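Local coordinates for uncharacterized protein (Bacteroides ovatus, PDB 4IRT), which is of unknown function but is a putative neuraminidase built on a BNR-repeat beta-propeller, which would act on sialic acid-containing glycans if the assignment holds, at residues 16-21 / 38-43; 72-77 / 93-98; 239-244 / 281-286; 262-267 / 288-293. One frame throughout, in Å; residues are numbered along the deposited sequence. Where two conformers were deposited one is given.

How the interactions relate
From the N terminus, interaction 1 comes first: the end of strand 34-40 comes back against the earlier loop that holds 16-21, closing the residues between as a loop. Interaction 2 follows in series, closing the loop round hairpin 76-80/86-90; a hydrogen bond between Tyr40 and Asn74 joins the two contacts. Across the chain's centre, 29 to 32 Å from interactions 1 and 2, centre to centre, lie interactions 3 and 4, whose segments alternate along the chain, so they cross. Interaction 3 joins edge strand 239-242 of one sheet to strand 278-285 of the next; interaction 4 spans that same strand within its sheet. Both meet at Trp290 and strand 278-285, so one side chain helps join the two sheets.

Interaction 1 of 4, residues 16-21 / 38-43; sequences TSVNTT and SYYDND. With EDO (1,2-ethanediol), chain I.
Val18 overlaps the CD2-CE2 side of the Tyr40 ring obliquely with both methyls: CG1 rests 3.8 Å from Tyr40 CD2, while CG2 sits 3.8 Å from Tyr40 CE2. The two side chains cross at about a right angle. A branched residue suits this place because its fork spans two neighbouring ring carbons. Beside it, Asn19 does the polar work. Its primary amide matches the N-H and C=O of a single residue, Tyr40, in the way a neighbouring strand would: Tyr40 N donates to Asn19 OD1 over 2.9 Å, almost perfectly straight at 178°, and Asn19 ND2 returns a bond of 3.1 Å to Tyr40 O. That second bond lies in the Tyr40 carbonyl plane, on a lone pair, whereas the first comes in tilted from the plane of the Asn19 carbonyl. With CG beside the backbone N (chi1 -78°), the amide reaches the strand end, and two bonds fix its rotation. In fold terms, a loop between strand 5-12 and strand 28-31 is here bonded to the last residue of strand 34-40 in an antiparallel propeller sheet. The loop is shaped by a type I turn from Ser17 to Thr20, closed by Thr20 N to Ser17 O at 2.8 Å, and by an ST turn in which Thr16 OG1 accepts from Val18 N at 3.3 Å. Tyr40 continues past Val18, its OH hydrogen-bonding to Asn74 O. On the surface, an ethanediol, probably from the crystallisation liquor, gives its O2 hydrogen to Asn42 O across 2.7 Å.

Interaction 2 of 4, residues 72-77 / 93-98; sequences AHNIIS and HGHPLN. With EDO (1,2-ethanediol), chain L.
His73 and His93 meet as a face-to-face stack, centroids 3.9 Å apart and planes inclined by 20°. His73 CG lies over the centre of the His93 ring, while His93 CE1 sits nearer the rim of the His73 ring, 3.3 Å from His73 ND1. A CH-pi contact extends the overlap, His73 CB lying over the same His93 face. His93 reaches across because CG is anti to its backbone N (chi1 -168°). Among polar contacts, each histidine ND1 bonds one Asp71 carboxylate oxygen, which probably helps hold the rings against each other; histidine suits both places, offering a stacking face and a polar atom. Asn74 brings OD1 to 3.3 Å from His93 CB and gives ND2 to Asp91. Within the second loop, His93 N donates to His95 ND1 at 2.9 Å, in the imidazole plane. An ethanediol, probably from the crystallisation liquor, lies over a His95 face, accepts from Asn98 ND2 at 3.0 Å and is also bonded to Asp91. The backbone forms an inverse gamma turn centred on Asn74 and a G1 beta bulge, where Gly94, at positive phi, and His95 face Val124: loops at the junction of two successive propeller sheets.

Interaction 3 of 4, residues 239-244 / 281-286; sequences EYACRL and RIVWND
Glu239 OE2, gripped by both Thr224 OG1 and Trp290 NE1, ties down the chain just before Ala241 and Cys242 meet Val283. The glutamate is fully extended, which carries its carboxylate over to the indole N-H of the neighbouring sheet; a long acidic side chain can span to that donor across the interface. Further along, the contact is apolar, and no hydrogen bond joins the two segments. Val283 supplies one methyl for nearly all of it: CG1 lies 4.1 Å from Ala241 CB, equally far from Ala241 O, and 4.4 Å from Cys242 CB. That branch stands anti to the backbone N (chi1 172°), which sends it out towards the corner of the other chain. Small residues fit there because the backbones come as near as 7.4 Å, between Ala241 CA and Val283 CA. Two consecutive residues can both turn their CB atoms to the same valine because Ala241 and Cys242 form a classic beta bulge opposite Ile209, with Ala241 in a helical backbone conformation. Trp290 and Trp270 pack against Val283 as well, enlarging the apolar patch, while Trp284 points to the other face of its sheet. Bulged edge strand 239-242 thus packs on the face of strand 278-285, the blade-on-blade contact of a beta-propeller.

Interaction 4 of 4, residues 262-267 / 288-293; sequences GNPYIA and KMWHQR
Strands 264-267 and 290-293 run parallel but are not neighbours: strand 278-285 lies between them, antiparallel to both, and CA atoms of Pro264 and Trp290 are 9.5 Å apart. A large side chain is well suited to span that gap, and Trp290 does so by laying its indole across the middle strand. The far end of the benzene ring does the touching: CH2 reaches Pro264 CG at 3.9 Å, and CZ3 comes to 4.1 Å from Ile266 CD1. The proline ring crosses the indole at about a right angle, the isoleucine more obliquely. For Trp290, CG beside the backbone N (chi1 -72°) swings the ring over the sheet rather than off its edge. Proline suits the start of the strand, giving a compact apolar ring next to the indole, while Ile266 extends its terminal methyl from two residues further on. The indole also meets Tyr211 of the adjacent sheet edge-to-face, so one tryptophan serves both its own sheet and the next. Alternation of the strand puts Tyr265 on the opposite face, against Trp284 and strand 318-322; there His291 also stacks on Trp284. Residues alternating between two buried faces of a four-stranded antiparallel sheet, each packed against a neighbouring sheet, are consistent with a blade of a beta-propeller, the fold of the BNR-repeat family and of sialidases.

Interaction 1 of 4, residues 16-21 / 38-43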
# COMPACT_ATOMS: atom_id res chain seq x y z
N THR A 16 10.70 -0.80 -15.43
CA THR A 16 9.73 -1.60 -14.71
C THR A 16 8.89 -0.67 -13.83
O THR A 16 9.19 0.51 -13.72
CB THR A 16 10.37 -2.66 -13.78
OG1 THR A 16 10.94 -1.99 -12.65
CG2 THR A 16 11.41 -3.51 -14.51
N SER A 17 7.87 -1.21 -13.17
CA SER A 17 6.98 -0.46 -12.28
C SER A 17 7.44 -0.43 -10.82
O SER A 17 6.67 -0.10 -9.95
CB SER A 17 5.56 -1.07 -12.32
OG SER A 17 5.60 -2.46 -12.04
N VAL A 18 8.72 -0.74 -10.57
CA VAL A 18 9.24 -0.81 -9.21
C VAL A 18 8.99 0.44 -8.36
O VAL A 18 8.72 0.35 -7.14
CB VAL A 18 10.74 -1.26 -9.19
CG1 VAL A 18 11.66 -0.16 -9.68
CG2 VAL A 18 11.12 -1.75 -7.80
N ASN A 19 9.01 1.61 -8.99
CA ASN A 19 8.77 2.85 -8.25
C ASN A 19 7.30 3.13 -8.01
O ASN A 19 6.98 4.01 -7.22
CB ASN A 19 9.36 4.05 -8.98
CG ASN A 19 10.86 4.18 -8.81
OD1 ASN A 19 11.46 3.73 -7.84
ND2 ASN A 19 11.47 4.84 -9.77
N THR A 20 6.41 2.40 -8.70
CA THR A 20 4.99 2.76 -8.78
C THR A 20 4.05 1.54 -8.54
O THR A 20 3.20 1.23 -9.36
CB THR A 20 4.69 3.39 -10.16
OG1 THR A 20 5.04 2.44 -11.20
CG2 THR A 20 5.48 4.67 -10.37
N THR A 21 4.24 0.81 -7.45
CA THR A 21 3.30 -0.25 -7.11
C THR A 21 2.39 0.25 -5.99
O THR A 21 2.70 1.20 -5.26
CB THR A 21 3.97 -1.56 -6.66
OG1 THR A 21 4.35 -1.45 -5.27
CG2 THR A 21 5.18 -1.92 -7.55
N SER A 38 10.81 8.79 -1.84
CA SER A 38 11.89 7.86 -2.13
C SER A 38 11.59 7.18 -3.45
O SER A 38 10.43 6.93 -3.77
CB SER A 38 12.04 6.79 -1.01
OG SER A 38 10.86 6.04 -0.79
N TYR A 39 12.65 6.88 -4.18
CA TYR A 39 12.56 6.19 -5.46
C TYR A 39 13.91 5.70 -5.87
O TYR A 39 14.94 6.06 -5.26
CB TYR A 39 12.02 7.10 -6.54
CG TYR A 39 12.80 8.36 -6.77
CD1 TYR A 39 12.51 9.52 -6.06
CD2 TYR A 39 13.78 8.42 -7.77
CE1 TYR A 39 13.20 10.70 -6.30
CE2 TYR A 39 14.47 9.60 -8.02
CZ TYR A 39 14.17 10.73 -7.25
OH TYR A 39 14.83 11.90 -7.50
N TYR A 40 13.92 4.82 -6.89
CA TYR A 40 15.16 4.45 -7.54
C TYR A 40 15.41 5.32 -8.77
O TYR A 40 14.51 5.51 -9.60
CB TYR A 40 15.09 3.01 -8.00
CG TYR A 40 14.99 1.94 -6.93
CD1 TYR A 40 16.08 1.65 -6.12
CD2 TYR A 40 13.84 1.16 -6.80
CE1 TYR A 40 15.99 0.67 -5.14
CE2 TYR A 40 13.74 0.17 -5.83
CZ TYR A 40 14.84 -0.10 -5.02
OH TYR A 40 14.80 -1.09 -4.06
N ASP A 41 16.63 5.81 -8.89
CA ASP A 41 17.05 6.53 -10.07
C ASP A 41 17.36 5.58 -11.22
O ASP A 41 17.29 4.37 -11.09
CB ASP A 41 18.17 7.53 -9.74
CG ASP A 41 19.54 6.90 -9.57
OD1 ASP A 41 19.77 5.71 -9.90
OD2 ASP A 41 20.45 7.65 -9.10
N ASN A 42 17.66 6.13 -12.39
CA ASN A 42 17.85 5.28 -13.56
C ASN A 42 19.02 4.31 -13.48
O ASN A 42 19.06 3.32 -14.22
CB ASN A 42 18.02 6.12 -14.83
CG ASN A 42 17.63 5.34 -16.09
OD1 ASN A 42 16.57 4.71 -16.13
ND2 ASN A 42 18.46 5.40 -17.10
N ASP A 43 19.97 4.60 -12.60
CA ASP A 43 21.09 3.69 -12.34
C ASP A 43 20.82 2.65 -11.25
O ASP A 43 21.71 1.86 -10.87
CB ASP A 43 22.31 4.52 -11.95
CG ASP A 43 22.76 5.45 -13.08
OD1 ASP A 43 22.73 5.05 -14.26
OD2 ASP A 43 23.16 6.58 -12.79
C1 EDO I . 19.25 -0.66 -13.94
O1 EDO I . 19.54 -1.83 -14.70
C2 EDO I . 20.32 0.39 -14.18
O2 EDO I . 19.99 1.07 -15.39

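Interaction 2 of 4, residues 72-77 / 93-98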
# COMPACT_ATOMS: atom_id res chain seq x y z
N ALA A 72 10.29 -5.74 -10.36
CA ALA A 72 9.29 -4.81 -9.81
C ALA A 72 8.79 -5.16 -8.43
O ALA A 72 8.07 -4.36 -7.83
CB ALA A 72 8.10 -4.68 -10.78
N HIS A 73 9.10 -6.36 -7.92
CA HIS A 73 8.79 -6.67 -6.53
C HIS A 73 9.61 -5.87 -5.53
O HIS A 73 9.18 -5.69 -4.37
CB HIS A 73 9.02 -8.14 -6.21
CG HIS A 73 8.07 -9.05 -6.92
ND1 HIS A 73 8.29 -9.50 -8.20
CD2 HIS A 73 6.88 -9.57 -6.54
CE1 HIS A 73 7.27 -10.26 -8.58
NE2 HIS A 73 6.41 -10.33 -7.58
N ASN A 74 10.79 -5.45 -5.97
CA ASN A 74 11.87 -5.04 -5.08
C ASN A 74 11.77 -3.55 -4.62
O ASN A 74 12.73 -2.78 -4.64
CB ASN A 74 13.22 -5.31 -5.75
CG ASN A 74 13.56 -6.78 -5.82
OD1 ASN A 74 12.73 -7.62 -6.20
ND2 ASN A 74 14.80 -7.11 -5.48
N ILE A 75 10.56 -3.21 -4.17
CA ILE A 75 10.20 -1.82 -3.86
C ILE A 75 10.88 -1.24 -2.63
O ILE A 75 11.45 -1.96 -1.80
CB ILE A 75 8.68 -1.69 -3.71
CG1 ILE A 75 8.17 -2.54 -2.54
CG2 ILE A 75 8.01 -2.09 -5.01
CD1 ILE A 75 7.87 -1.74 -1.31
N ILE A 76 10.77 0.07 -2.52
CA ILE A 76 11.19 0.85 -1.36
C ILE A 76 9.93 1.27 -0.59
O ILE A 76 9.00 1.89 -1.16
CB ILE A 76 11.88 2.15 -1.80
CG1 ILE A 76 13.11 1.90 -2.68
CG2 ILE A 76 12.26 3.01 -0.58
CD1 ILE A 76 13.34 3.02 -3.69
N SER A 77 9.92 0.99 0.70
CA SER A 77 8.94 1.57 1.62
C SER A 77 9.66 2.39 2.69
O SER A 77 10.67 1.93 3.28
CB SER A 77 8.13 0.47 2.31
OG SER A 77 7.14 -0.12 1.46
N HIS A 93 13.02 -9.61 -2.77
CA HIS A 93 12.12 -10.61 -3.34
C HIS A 93 12.55 -11.98 -2.86
O HIS A 93 13.10 -12.78 -3.62
CB HIS A 93 12.10 -10.52 -4.85
CG HIS A 93 11.00 -11.32 -5.47
ND1 HIS A 93 10.88 -11.48 -6.84
CD2 HIS A 93 9.99 -12.03 -4.92
CE1 HIS A 93 9.83 -12.23 -7.09
NE2 HIS A 93 9.27 -12.58 -5.95
N GLY A 94 12.37 -12.19 -1.56
CA GLY A 94 12.81 -13.37 -0.85
C GLY A 94 14.27 -13.29 -0.41
O GLY A 94 15.02 -14.23 -0.62
N HIS A 95 14.68 -12.15 0.16
CA HIS A 95 16.08 -11.87 0.42
C HIS A 95 16.26 -11.42 1.85
O HIS A 95 15.30 -11.00 2.48
CB HIS A 95 16.60 -10.72 -0.47
CG HIS A 95 16.67 -11.08 -1.92
ND1 HIS A 95 15.68 -10.73 -2.81
CD2 HIS A 95 17.62 -11.73 -2.64
CE1 HIS A 95 15.99 -11.18 -4.01
NE2 HIS A 95 17.17 -11.77 -3.95
N PRO A 96 17.50 -11.41 2.34
CA PRO A 96 17.71 -10.88 3.69
C PRO A 96 17.25 -9.44 3.81
O PRO A 96 17.32 -8.68 2.84
CB PRO A 96 19.23 -10.99 3.87
CG PRO A 96 19.60 -12.18 3.03
CD PRO A 96 18.72 -12.07 1.81
N LEU A 97 16.76 -9.07 4.99
CA LEU A 97 16.24 -7.74 5.23
C LEU A 97 17.28 -6.67 4.94
O LEU A 97 18.42 -6.77 5.40
CB LEU A 97 15.79 -7.63 6.68
CG LEU A 97 15.31 -6.27 7.16
CD1 LEU A 97 13.95 -5.97 6.56
CD2 LEU A 97 15.23 -6.27 8.69
N ASN A 98 16.86 -5.69 4.16
CA ASN A 98 17.55 -4.42 3.92
C ASN A 98 16.77 -3.31 4.59
O ASN A 98 15.65 -3.00 4.16
CB ASN A 98 17.59 -4.11 2.43
CG ASN A 98 18.33 -5.17 1.63
OD1 ASN A 98 19.45 -5.57 1.99
ND2 ASN A 98 17.71 -5.64 0.54
C1 EDO L . 18.22 -8.21 -3.69
O1 EDO L . 19.39 -8.52 -4.49
C2 EDO L . 18.53 -8.16 -2.20
O2 EDO L . 19.14 -6.90 -1.82

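Interaction 3 of 4, residues 239-244 / 281-286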
# COMPACT_ATOMS: atom_id res chain seq x y z
N GLU A 239 -13.13 -13.29 10.00
CA GLU A 239 -14.29 -12.51 9.66
C GLU A 239 -14.28 -12.28 8.15
O GLU A 239 -13.33 -11.73 7.61
CB GLU A 239 -14.31 -11.16 10.40
CG GLU A 239 -15.56 -10.36 10.04
CD GLU A 239 -15.72 -9.03 10.74
OE1 GLU A 239 -14.85 -8.61 11.55
OE2 GLU A 239 -16.78 -8.40 10.45
N TYR A 240 -15.37 -12.66 7.48
CA TYR A 240 -15.51 -12.41 6.05
C TYR A 240 -16.20 -11.08 5.80
O TYR A 240 -17.41 -10.93 5.97
CB TYR A 240 -16.21 -13.60 5.37
CG TYR A 240 -15.24 -14.77 5.37
CD1 TYR A 240 -15.07 -15.57 6.52
CD2 TYR A 240 -14.41 -15.00 4.28
CE1 TYR A 240 -14.12 -16.59 6.55
CE2 TYR A 240 -13.47 -16.04 4.30
CZ TYR A 240 -13.33 -16.82 5.44
OH TYR A 240 -12.37 -17.81 5.45
N ALA A 241 -15.42 -10.12 5.33
CA ALA A 241 -15.97 -8.85 4.87
C ALA A 241 -16.76 -9.01 3.58
O ALA A 241 -17.80 -8.35 3.39
CB ALA A 241 -14.87 -7.82 4.70
N CYS A 242 -16.29 -9.89 2.70
CA CYS A 242 -16.99 -10.16 1.45
C CYS A 242 -16.61 -11.54 0.99
O CYS A 242 -15.41 -11.82 0.75
CB CYS A 242 -16.70 -9.11 0.38
SG CYS A 242 -17.75 -9.22 -1.11
N ARG A 243 -17.62 -12.42 0.87
CA ARG A 243 -17.39 -13.75 0.35
C ARG A 243 -17.38 -13.74 -1.16
O ARG A 243 -18.35 -13.35 -1.80
CB ARG A 243 -18.43 -14.75 0.84
CG ARG A 243 -18.26 -15.05 2.31
CD ARG A 243 -18.44 -16.51 2.61
NE ARG A 243 -18.60 -16.67 4.04
CZ ARG A 243 -17.79 -17.38 4.80
NH1 ARG A 243 -16.78 -18.03 4.26
NH2 ARG A 243 -18.02 -17.45 6.10
N LEU A 244 -16.26 -14.18 -1.74
CA LEU A 244 -16.06 -14.16 -3.18
C LEU A 244 -15.34 -15.42 -3.59
O LEU A 244 -14.34 -15.78 -2.97
CB LEU A 244 -15.20 -12.95 -3.57
CG LEU A 244 -15.88 -11.60 -3.40
CD1 LEU A 244 -14.86 -10.47 -3.45
CD2 LEU A 244 -16.96 -11.41 -4.47
N ARG A 281 -14.21 -1.96 -7.09
CA ARG A 281 -15.10 -2.14 -5.97
C ARG A 281 -14.60 -1.41 -4.74
O ARG A 281 -13.40 -1.25 -4.56
CB ARG A 281 -15.14 -3.62 -5.58
CG ARG A 281 -15.36 -4.54 -6.76
CD ARG A 281 -16.79 -4.53 -7.27
NE ARG A 281 -16.92 -5.39 -8.46
CZ ARG A 281 -18.05 -5.97 -8.87
NH1 ARG A 281 -19.17 -5.75 -8.21
NH2 ARG A 281 -18.06 -6.75 -9.95
N ILE A 282 -15.54 -1.06 -3.87
CA ILE A 282 -15.22 -0.71 -2.49
C ILE A 282 -16.05 -1.58 -1.54
O ILE A 282 -17.23 -1.85 -1.79
CB ILE A 282 -15.42 0.81 -2.25
CG1 ILE A 282 -14.77 1.24 -0.94
CG2 ILE A 282 -16.89 1.22 -2.31
CD1 ILE A 282 -14.52 2.72 -0.83
N VAL A 283 -15.43 -2.02 -0.44
CA VAL A 283 -16.07 -2.81 0.60
C VAL A 283 -15.80 -2.07 1.91
O VAL A 283 -14.66 -1.74 2.20
CB VAL A 283 -15.46 -4.21 0.64
CG1 VAL A 283 -15.94 -5.05 1.82
CG2 VAL A 283 -15.68 -4.93 -0.68
N TRP A 284 -16.83 -1.85 2.71
CA TRP A 284 -16.65 -1.13 3.97
C TRP A 284 -17.67 -1.58 5.01
O TRP A 284 -18.69 -2.19 4.67
CB TRP A 284 -16.76 0.38 3.74
CG TRP A 284 -18.19 0.92 3.59
CD1 TRP A 284 -18.95 1.55 4.55
CD2 TRP A 284 -19.01 0.86 2.41
NE1 TRP A 284 -20.19 1.88 4.03
CE2 TRP A 284 -20.26 1.45 2.74
CE3 TRP A 284 -18.83 0.34 1.12
CZ2 TRP A 284 -21.28 1.57 1.82
CZ3 TRP A 284 -19.85 0.47 0.21
CH2 TRP A 284 -21.08 1.07 0.58
N ASN A 285 -17.35 -1.28 6.26
CA ASN A 285 -18.18 -1.65 7.39
C ASN A 285 -18.57 -0.39 8.13
O ASN A 285 -17.72 0.45 8.36
CB ASN A 285 -17.42 -2.57 8.34
CG ASN A 285 -18.29 -3.10 9.47
OD1 ASN A 285 -18.44 -2.44 10.50
ND2 ASN A 285 -18.89 -4.26 9.26
N ASP A 286 -19.86 -0.25 8.42
CA ASP A 286 -20.42 0.97 9.03
C ASP A 286 -20.53 0.90 10.56
O ASP A 286 -21.09 1.81 11.21
CB ASP A 286 -21.77 1.32 8.37
CG ASP A 286 -22.84 0.28 8.60
OD1 ASP A 286 -22.67 -0.57 9.50
OD2 ASP A 286 -23.86 0.31 7.87

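Interaction 4 of 4, residues 262-267 / 288-293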
# COMPACT_ATOMS: atom_id res chain seq x y z
N GLY A 262 -13.16 5.39 12.58
CA GLY A 262 -12.57 4.06 12.68
C GLY A 262 -13.28 2.97 11.88
O GLY A 262 -12.99 1.79 12.09
N ASN A 263 -14.19 3.34 10.99
CA ASN A 263 -14.82 2.39 10.06
C ASN A 263 -13.87 2.07 8.87
O ASN A 263 -13.30 2.99 8.28
CB ASN A 263 -16.13 2.94 9.53
CG ASN A 263 -17.19 3.03 10.61
OD1 ASN A 263 -17.30 2.15 11.48
ND2 ASN A 263 -17.91 4.10 10.60
N PRO A 264 -13.70 0.76 8.53
CA PRO A 264 -12.74 0.34 7.50
C PRO A 264 -13.33 0.35 6.11
O PRO A 264 -14.51 0.01 5.95
CB PRO A 264 -12.40 -1.11 7.87
CG PRO A 264 -13.70 -1.59 8.53
CD PRO A 264 -14.18 -0.39 9.32
N TYR A 265 -12.49 0.69 5.14
CA TYR A 265 -12.83 0.73 3.73
C TYR A 265 -11.74 -0.01 2.96
O TYR A 265 -10.57 0.21 3.20
CB TYR A 265 -12.86 2.16 3.22
CG TYR A 265 -13.96 2.99 3.79
CD1 TYR A 265 -13.87 3.46 5.08
CD2 TYR A 265 -15.09 3.29 3.05
CE1 TYR A 265 -14.88 4.24 5.62
CE2 TYR A 265 -16.11 4.06 3.58
CZ TYR A 265 -16.00 4.53 4.88
OH TYR A 265 -17.00 5.30 5.45
N ILE A 266 -12.14 -0.91 2.05
CA ILE A 266 -11.18 -1.74 1.29
C ILE A 266 -11.42 -1.55 -0.21
O ILE A 266 -12.54 -1.68 -0.64
CB ILE A 266 -11.34 -3.22 1.63
CG1 ILE A 266 -11.16 -3.44 3.14
CG2 ILE A 266 -10.37 -4.07 0.79
CD1 ILE A 266 -11.79 -4.70 3.73
N ALA A 267 -10.38 -1.24 -0.97
CA ALA A 267 -10.49 -0.98 -2.41
C ALA A 267 -9.82 -2.10 -3.20
O ALA A 267 -8.68 -2.49 -2.93
CB ALA A 267 -9.86 0.35 -2.76
N LYS A 288 -21.89 -1.86 11.85
CA LYS A 288 -22.89 -2.91 12.04
C LYS A 288 -22.96 -3.91 10.90
O LYS A 288 -23.36 -5.04 11.13
CB LYS A 288 -24.27 -2.26 12.20
CG LYS A 288 -24.40 -1.24 13.32
CD LYS A 288 -23.98 -1.78 14.69
CE LYS A 288 -24.92 -2.85 15.22
NZ LYS A 288 -26.08 -2.25 15.95
N MSE A 289 -22.66 -3.47 9.68
CA MSE A 289 -22.79 -4.32 8.50
C MSE A 289 -21.73 -3.98 7.47
O MSE A 289 -21.31 -2.81 7.32
CB MSE A 289 -24.13 -4.12 7.79
CG MSE A 289 -25.38 -4.56 8.57
SE MSE A 289 -25.68 -6.51 8.46
CE MSE A 289 -26.37 -6.64 6.62
N TRP A 290 -21.33 -5.01 6.72
CA TRP A 290 -20.48 -4.85 5.54
C TRP A 290 -21.33 -4.53 4.30
O TRP A 290 -22.47 -4.98 4.16
CB TRP A 290 -19.65 -6.10 5.27
CG TRP A 290 -18.54 -6.33 6.25
CD1 TRP A 290 -18.55 -7.19 7.33
CD2 TRP A 290 -17.26 -5.70 6.26
NE1 TRP A 290 -17.37 -7.14 7.98
CE2 TRP A 290 -16.55 -6.23 7.35
CE3 TRP A 290 -16.65 -4.75 5.44
CZ2 TRP A 290 -15.27 -5.83 7.65
CZ3 TRP A 290 -15.38 -4.38 5.74
CH2 TRP A 290 -14.69 -4.91 6.82
N HIS A 291 -20.77 -3.69 3.43
CA HIS A 291 -21.41 -3.25 2.20
C HIS A 291 -20.40 -3.33 1.08
O HIS A 291 -19.20 -3.36 1.33
CB HIS A 291 -21.86 -1.78 2.32
CG HIS A 291 -22.71 -1.49 3.51
ND1 HIS A 291 -24.08 -1.70 3.51
CD2 HIS A 291 -22.41 -0.98 4.73
CE1 HIS A 291 -24.57 -1.36 4.69
NE2 HIS A 291 -23.58 -0.91 5.45
N GLN A 292 -20.89 -3.35 -0.15
CA GLN A 292 -20.06 -3.32 -1.33
C GLN A 292 -20.69 -2.38 -2.35
O GLN A 292 -21.91 -2.24 -2.40
CB GLN A 292 -19.95 -4.72 -1.96
CG GLN A 292 -21.31 -5.31 -2.39
CD GLN A 292 -21.20 -6.63 -3.15
OE1 GLN A 292 -20.40 -6.77 -4.07
NE2 GLN A 292 -22.07 -7.58 -2.81
N ARG A 293 -19.85 -1.71 -3.14
CA ARG A 293 -20.33 -1.00 -4.31
C ARG A 293 -19.35 -1.15 -5.46
O ARG A 293 -18.12 -1.28 -5.25
CB ARG A 293 -20.56 0.49 -3.99
CG ARG A 293 -21.62 0.77 -2.92
CD ARG A 293 -23.04 0.68 -3.45
NE ARG A 293 -24.00 1.16 -2.45
CZ ARG A 293 -24.45 0.41 -1.46
NH1 ARG A 293 -24.03 -0.85 -1.36
NH2 ARG A 293 -25.33 0.89 -0.58